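Local coordinates for inner membrane protein (Salmonella typhimurium LT2, PDB 2QJV) that probably catalyses the isomerisation of a sugar acid such as glucuronate, as a nickel-bound cupin of the KduI/IolB family, at residues A[120-123]-A[124-127]; A[24-27]-A[28-31]; A[74-77]-A[78-82]. The protein carries 2 engineered substitutions. All blocks are in the same frame, centred on the assembly; numbering follows the deposited sequence.

How the contacts relate
All three contacts are local turns in a chain of antiparallel cupin sheets, following one another in the order contact 2, 3, 1. Contacts 1 and 3 are neighbours without touching, their centres 14 Å and nearest atoms about 5 Å apart. Contact 2 lies on the opposite side of the chain's centre, its centre 26 Å from contact 1's and 28 Å from contact 3's. It is the one placed near a metal: the side chain of W26 is about 11 Å from a bound nickel and does not bind it, while E185, which precedes the ligand E186 in sequence, takes backbone N-H groups of 24-31. Contact 3 holds a sulfate, probably from the crystallisation liquor, through R81.

Contact 1 of 3, residues A[120-123]-A[124-127]; sequences LISP and QEVG
S122 and E125 face each other across a tight 3-10 turn, and the carboxylate bends back to meet the backbone where the turn starts. CG of E125 lies beside its own backbone N (chi1 -75°), and a bend at chi2 (84°) swings OE1 over to S122. There it accepts the N-H of S122 (N to OE1 3.0 Å), which comes in on the anti side of the carboxylate and somewhat out of its plane. Glutamate in this position does what it does in one half of a capping box: it occupies an N-H that the turn itself cannot satisfy. OG of S122 also lies 2.9 Å from OE1 of E125. P123 suits the first turn position because its ring restricts phi to the range the turn needs (here -49°) and it has no N-H needing a partner. The backbone then closes two successive bonds, E125 N to S122 O at 2.8 Å and V126 N to P123 O at 3.2 Å. Q124 bends at chi2 so that its amide passes obliquely across the proline ring, with NE2 4.0 Å from CB of P123. On the buried side I121 and V126 meet at about a right angle, CG2 to CG2 at 4.2 Å, while CG2 of I121 also rests on CB of E125. Branched aliphatic residues fill this side with little loss of side-chain freedom. A water donates to both P123 O and V126 O and bridges the end of the turn. The turn thereby carries the chain from one sheet to the next: I121 still pairs with S86 of strand 86-89, V126 packs on P83, and G127 already pairs with N142 of strand 138-142.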
loop_
_atom_site.group_PDB
_atom_site.type_symbol
_atom_site.label_atom_id
_atom_site.label_comp_id
_atom_site.label_asym_id
_atom_site.label_seq_id
_atom_site.Cartn_x
_atom_site.Cartn_y
_atom_site.Cartn_z
ATOM N N LEU A 120 -13.449 -35.672 -26.170
ATOM C CA LEU A 120 -13.086 -34.565 -26.991
ATOM C C LEU A 120 -14.229 -33.543 -27.012
ATOM O O LEU A 120 -15.397 -33.906 -27.095
ATOM C CB LEU A 120 -12.846 -35.011 -28.443
ATOM C CG LEU A 120 -12.282 -33.982 -29.439
ATOM C CD1 LEU A 120 -10.856 -33.490 -29.049
ATOM C CD2 LEU A 120 -12.305 -34.547 -30.864
ATOM N N ILE A 121 -13.876 -32.270 -26.896
ATOM C CA ILE A 121 -14.826 -31.172 -27.123
ATOM C C ILE A 121 -14.286 -30.478 -28.376
ATOM O O ILE A 121 -13.437 -29.590 -28.314
ATOM C CB ILE A 121 -14.978 -30.175 -25.955
ATOM C CG1 ILE A 121 -15.269 -30.888 -24.617
ATOM C CG2 ILE A 121 -16.081 -29.118 -26.329
ATOM C CD1 ILE A 121 -15.110 -29.994 -23.383
ATOM N N SER A 122 -14.780 -30.912 -29.525
ATOM C CA SER A 122 -14.360 -30.351 -30.793
ATOM C C SER A 122 -15.139 -29.054 -31.083
ATOM O O SER A 122 -16.102 -28.746 -30.384
ATOM C CB SER A 122 -14.574 -31.367 -31.908
ATOM O OG SER A 122 -15.918 -31.466 -32.299
ATOM N N PRO A 123 -14.703 -28.272 -32.090
ATOM C CA PRO A 123 -15.439 -27.057 -32.457
ATOM C C PRO A 123 -16.956 -27.256 -32.634
ATOM O O PRO A 123 -17.728 -26.372 -32.282
ATOM C CB PRO A 123 -14.773 -26.646 -33.782
ATOM C CG PRO A 123 -13.386 -27.057 -33.593
ATOM C CD PRO A 123 -13.469 -28.396 -32.876
ATOM N N GLN A 124 -17.352 -28.428 -33.140
ATOM C CA GLN A 124 -18.745 -28.807 -33.344
ATOM C C GLN A 124 -19.538 -28.952 -32.019
ATOM O O GLN A 124 -20.750 -28.891 -32.036
ATOM C CB GLN A 124 -18.836 -30.118 -34.189
ATOM C CG GLN A 124 -18.390 -29.958 -35.653
ATOM C CD GLN A 124 -16.910 -29.583 -35.852
ATOM O OE1 GLN A 124 -15.981 -30.195 -35.267
ATOM N NE2 GLN A 124 -16.685 -28.572 -36.701
ATOM N N GLU A 125 -18.858 -29.148 -30.897
ATOM C CA GLU A 125 -19.520 -29.221 -29.583
ATOM C C GLU A 125 -19.437 -27.910 -28.792
ATOM O O GLU A 125 -19.897 -27.868 -27.667
ATOM C CB GLU A 125 -18.946 -30.356 -28.718
ATOM C CG GLU A 125 -19.398 -31.775 -29.119
ATOM C CD GLU A 125 -18.567 -32.346 -30.208
ATOM O OE1 GLU A 125 -17.335 -32.438 -30.017
ATOM O OE2 GLU A 125 -19.153 -32.736 -31.249
ATOM N N VAL A 126 -18.839 -26.865 -29.369
ATOM C CA VAL A 126 -18.694 -25.553 -28.718
ATOM C C VAL A 126 -19.854 -24.663 -29.142
ATOM O O VAL A 126 -20.063 -24.466 -30.333
ATOM C CB VAL A 126 -17.363 -24.865 -29.127
ATOM C CG1 VAL A 126 -17.268 -23.426 -28.556
ATOM C CG2 VAL A 126 -16.154 -25.724 -28.751
ATOM N N GLY A 127 -20.628 -24.145 -28.187
ATOM C CA GLY A 127 -21.704 -23.220 -28.507
ATOM C C GLY A 127 -21.140 -21.833 -28.845
ATOM O O GLY A 127 -20.419 -21.262 -28.044
HETATM O O HOH W 1 -19.527 -24.734 -33.088
#

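Contact 2 of 3, residues A[24-27]-A[28-31]; sequences AGWE and YVGF
Y28 lies alongside E27 in the turn that leads from helix 21-24 into strand 30-35 of the cupin fold. The two side chains point the same way, with carboxylate and ring planes 25° apart and CD1 of Y28 3.5 Å from CB of E27. A water joins their ends, 3.0 Å from E27 OE1 and 2.8 Å from Y28 OH. The other oxygen, E27 OE2, is hydrogen-bonded to S20 and H18 of the second subunit, so a charged residue suits this place at the interface. The backbone N-H groups of E27, Y28 and V29 all go to the carboxylate of E185, which holds the turn against strand 181-193. V29 turns its compact side chain towards V244 and A246, and its CB meets CZ2 of W26 at 3.9 Å. At G30 and F31 the strand begins, pairing with S109 and I19. Chi1 of W26 (64°) sets CG between N and C, bringing one indole face over A24 CB, 3.5 Å off its plane; E185, T187 and P225 also touch it. At the edge, NE1 of W26 donates to V29 O, 2.9 Å away and almost straight (173°), in the ring plane and on a lone pair of the carbonyl.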
loop_
_atom_site.group_PDB
_atom_site.type_symbol
_atom_site.label_atom_id
_atom_site.label_comp_id
_atom_site.label_asym_id
_atom_site.label_seq_id
_atom_site.Cartn_x
_atom_site.Cartn_y
_atom_site.Cartn_z
ATOM N N ALA A 24 -3.776 -18.577 -5.111
ATOM C CA ALA A 24 -4.859 -17.624 -5.405
ATOM C C ALA A 24 -5.612 -17.227 -4.133
ATOM O O ALA A 24 -6.313 -16.232 -4.114
ATOM C CB ALA A 24 -5.810 -18.193 -6.454
ATOM N N GLY A 25 -5.436 -17.973 -3.045
ATOM C CA GLY A 25 -6.156 -17.666 -1.817
ATOM C C GLY A 25 -7.630 -18.065 -1.907
ATOM O O GLY A 25 -8.489 -17.398 -1.360
ATOM N N TRP A 26 -7.908 -19.163 -2.595
ATOM C CA TRP A 26 -9.284 -19.618 -2.743
ATOM C C TRP A 26 -9.382 -21.171 -2.715
ATOM O O TRP A 26 -8.437 -21.850 -2.277
ATOM C CB TRP A 26 -9.947 -18.941 -3.974
ATOM C CG TRP A 26 -9.435 -19.210 -5.313
ATOM C CD1 TRP A 26 -8.972 -20.415 -5.838
ATOM C CD2 TRP A 26 -9.553 -18.328 -6.442
ATOM N NE1 TRP A 26 -8.701 -20.274 -7.144
ATOM C CE2 TRP A 26 -9.037 -19.014 -7.555
ATOM C CE3 TRP A 26 -9.976 -16.985 -6.597
ATOM C CZ2 TRP A 26 -8.968 -18.430 -8.836
ATOM C CZ3 TRP A 26 -9.894 -16.409 -7.850
ATOM C CH2 TRP A 26 -9.387 -17.129 -8.957
ATOM N N GLU A 27 -10.512 -21.724 -3.153
ATOM C CA GLU A 27 -10.818 -23.150 -2.918
ATOM C C GLU A 27 -10.957 -24.110 -4.077
ATOM O O GLU A 27 -10.795 -25.316 -3.885
ATOM C CB GLU A 27 -12.121 -23.178 -2.111
ATOM C CG GLU A 27 -11.955 -22.605 -0.737
ATOM C CD GLU A 27 -13.269 -22.352 -0.014
ATOM O OE1 GLU A 27 -14.085 -23.285 0.033
ATOM O OE2 GLU A 27 -13.487 -21.232 0.530
ATOM N N TYR A 28 -11.230 -23.614 -5.281
ATOM C CA TYR A 28 -11.560 -24.498 -6.400
ATOM C C TYR A 28 -10.698 -24.394 -7.656
ATOM O O TYR A 28 -10.129 -25.379 -8.113
ATOM C CB TYR A 28 -13.044 -24.276 -6.832
ATOM C CG TYR A 28 -14.047 -24.534 -5.706
ATOM C CD1 TYR A 28 -14.363 -23.550 -4.778
ATOM C CD2 TYR A 28 -14.643 -25.791 -5.552
ATOM C CE1 TYR A 28 -15.249 -23.788 -3.728
ATOM C CE2 TYR A 28 -15.538 -26.034 -4.529
ATOM C CZ TYR A 28 -15.834 -25.034 -3.629
ATOM O OH TYR A 28 -16.687 -25.296 -2.601
ATOM N N VAL A 29 -10.651 -23.208 -8.240
ATOM C CA VAL A 29 -10.056 -23.034 -9.572
ATOM C C VAL A 29 -8.503 -23.085 -9.624
ATOM O O VAL A 29 -7.782 -22.446 -8.851
ATOM C CB VAL A 29 -10.582 -21.735 -10.272
ATOM C CG1 VAL A 29 -9.862 -21.470 -11.632
ATOM C CG2 VAL A 29 -12.084 -21.807 -10.512
ATOM N N GLY A 30 -8.046 -23.880 -10.565
ATOM C CA GLY A 30 -6.655 -23.920 -10.967
ATOM C C GLY A 30 -6.606 -23.585 -12.452
ATOM O O GLY A 30 -7.512 -23.931 -13.233
ATOM N N PHE A 31 -5.564 -22.857 -12.846
ATOM C CA PHE A 31 -5.365 -22.521 -14.228
ATOM C C PHE A 31 -3.853 -22.515 -14.562
ATOM O O PHE A 31 -3.085 -21.748 -14.012
ATOM C CB PHE A 31 -6.020 -21.153 -14.563
ATOM C CG PHE A 31 -5.858 -20.765 -15.998
ATOM C CD1 PHE A 31 -6.575 -21.420 -16.984
ATOM C CD2 PHE A 31 -4.949 -19.784 -16.373
ATOM C CE1 PHE A 31 -6.401 -21.073 -18.309
ATOM C CE2 PHE A 31 -4.764 -19.464 -17.691
ATOM C CZ PHE A 31 -5.490 -20.123 -18.649
HETATM O O HOH W 2 -16.946 -23.201 -0.733
#

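Contact 3 of 3, residues A[74-77]-A[78-82]; sequences QRMS and PFERI. With SO4 (sulfate ion), chain I.
R75 reaches under the 3-10 turn 78-80 to I82, inside a loop of the cupin fold between strands 60-61 and 86-89. This is the tight side. The extended arginine carries its guanidinium beneath P78, whose CA sits 3.6 Å above one face, and NH1 meets I82 O edge-on at 2.8 Å, nearly along the C=O axis. Its length and several N-H groups let it also form a salt bridge with E157 and a hydrogen bond to V56 O. S77 starts the turn with an ST turn: OG, anti to the backbone N (chi1 171°), accepts F79 N at 3.1 Å, while S77 O takes E80 N at 3.2 Å. The backbone N of S77 itself is buried without a partner in the model. Towards solvent, E80 is an exposed but well-directed clasp, stretching back across R75 so that OE2 receives M76 N (2.8 Å) from above the carboxylate plane. Looser is I82, whose CD1 merely rests on the amide of Q74, 3.6 Å from NE2. R81 points away from 74-77 and, with H130, holds a sulfate, probably from the crystallisation liquor: R81 NE donates to O4 at 3.0 Å and NH2 to O2 at 2.8 Å.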
loop_
_atom_site.group_PDB
_atom_site.type_symbol
_atom_site.label_atom_id
_atom_site.label_comp_id
_atom_site.label_asym_id
_atom_site.label_seq_id
_atom_site.Cartn_x
_atom_site.Cartn_y
_atom_site.Cartn_z
ATOM N N GLN A 74 -6.545 -26.726 -34.571
ATOM C CA GLN A 74 -6.660 -26.161 -35.903
ATOM C C GLN A 74 -6.018 -24.771 -35.944
ATOM O O GLN A 74 -5.075 -24.531 -36.694
ATOM C CB GLN A 74 -8.127 -26.094 -36.326
ATOM C CG GLN A 74 -8.375 -25.655 -37.746
ATOM C CD GLN A 74 -9.870 -25.507 -38.006
ATOM O OE1 GLN A 74 -10.737 -25.865 -37.166
ATOM N NE2 GLN A 74 -10.179 -24.938 -39.126
ATOM N N ARG A 75 -6.558 -23.844 -35.172
ATOM C CA ARG A 75 -6.050 -22.472 -35.178
ATOM C C ARG A 75 -4.612 -22.393 -34.641
ATOM O O ARG A 75 -4.231 -23.084 -33.675
ATOM C CB ARG A 75 -6.986 -21.550 -34.390
ATOM C CG ARG A 75 -6.939 -21.667 -32.878
ATOM C CD ARG A 75 -8.158 -21.019 -32.246
ATOM N NE ARG A 75 -7.950 -20.896 -30.810
ATOM C CZ ARG A 75 -8.867 -20.559 -29.916
ATOM N NH1 ARG A 75 -10.120 -20.362 -30.264
ATOM N NH2 ARG A 75 -8.515 -20.455 -28.638
HETATM N N MSE A 76 -3.837 -21.548 -35.298
HETATM C CA MSE A 76 -2.457 -21.261 -34.933
HETATM C C MSE A 76 -2.358 -19.969 -34.116
HETATM O O MSE A 76 -1.273 -19.581 -33.705
HETATM C CB MSE A 76 -1.607 -21.218 -36.193
HETATM C CG MSE A 76 -1.701 -22.538 -37.006
HETATM SE SE MSE A 76 -1.213 -24.142 -35.971
HETATM C CE MSE A 76 0.625 -23.755 -35.771
ATOM N N SER A 77 -3.512 -19.346 -33.866
ATOM C CA SER A 77 -3.658 -18.166 -33.040
ATOM C C SER A 77 -5.100 -18.095 -32.506
ATOM O O SER A 77 -6.052 -18.383 -33.247
ATOM C CB SER A 77 -3.384 -16.884 -33.813
ATOM O OG SER A 77 -3.746 -15.754 -33.014
ATOM N N PRO A 78 -5.287 -17.664 -31.260
ATOM C CA PRO A 78 -6.692 -17.486 -30.801
ATOM C C PRO A 78 -7.482 -16.441 -31.664
ATOM O O PRO A 78 -8.685 -16.570 -31.846
ATOM C CB PRO A 78 -6.515 -17.066 -29.318
ATOM C CG PRO A 78 -5.175 -16.429 -29.282
ATOM C CD PRO A 78 -4.333 -17.294 -30.184
ATOM N N PHE A 79 -6.756 -15.525 -32.304
ATOM C CA PHE A 79 -7.322 -14.440 -33.107
ATOM C C PHE A 79 -7.869 -14.856 -34.497
ATOM O O PHE A 79 -8.320 -14.014 -35.271
ATOM C CB PHE A 79 -6.323 -13.264 -33.155
ATOM C CG PHE A 79 -6.217 -12.580 -31.820
ATOM C CD1 PHE A 79 -7.273 -11.778 -31.369
ATOM C CD2 PHE A 79 -5.131 -12.799 -30.981
ATOM C CE1 PHE A 79 -7.240 -11.190 -30.101
ATOM C CE2 PHE A 79 -5.080 -12.205 -29.715
ATOM C CZ PHE A 79 -6.137 -11.401 -29.286
ATOM N N GLU A 80 -7.849 -16.157 -34.783
ATOM C CA GLU A 80 -8.516 -16.699 -35.963
ATOM C C GLU A 80 -10.044 -16.669 -35.749
ATOM O O GLU A 80 -10.779 -16.762 -36.728
ATOM C CB GLU A 80 -8.043 -18.112 -36.298
ATOM C CG GLU A 80 -6.622 -18.119 -36.848
ATOM C CD GLU A 80 -6.139 -19.484 -37.311
ATOM O OE1 GLU A 80 -6.960 -20.276 -37.798
ATOM O OE2 GLU A 80 -4.923 -19.747 -37.218
ATOM N N ARG A 81 -10.496 -16.549 -34.486
ATOM C CA ARG A 81 -11.935 -16.420 -34.130
ATOM C C ARG A 81 -12.762 -17.651 -34.547
ATOM O O ARG A 81 -13.913 -17.538 -34.994
ATOM C CB ARG A 81 -12.563 -15.165 -34.723
ATOM C CG ARG A 81 -11.919 -13.868 -34.252
ATOM C CD ARG A 81 -12.496 -12.695 -34.981
ATOM N NE ARG A 81 -13.899 -12.359 -34.685
ATOM C CZ ARG A 81 -14.321 -11.570 -33.692
ATOM N NH1 ARG A 81 -13.485 -10.984 -32.857
ATOM N NH2 ARG A 81 -15.612 -11.326 -33.567
ATOM N N ILE A 82 -12.147 -18.814 -34.363
ATOM C CA ILE A 82 -12.784 -20.099 -34.617
ATOM C C ILE A 82 -12.631 -20.898 -33.323
ATOM O O ILE A 82 -11.653 -20.684 -32.562
ATOM C CB ILE A 82 -12.250 -20.825 -35.920
ATOM C CG1 ILE A 82 -10.772 -21.279 -35.751
ATOM C CG2 ILE A 82 -12.510 -19.959 -37.191
ATOM C CD1 ILE A 82 -10.233 -22.066 -36.963
HETATM S S SO4 I . -17.414 -13.074 -36.264
HETATM O O1 SO4 I . -18.410 -14.166 -36.224
HETATM O O2 SO4 I . -17.719 -12.249 -35.086
HETATM O O3 SO4 I . -17.563 -12.244 -37.470
HETATM O O4 SO4 I . -16.047 -13.627 -36.321
#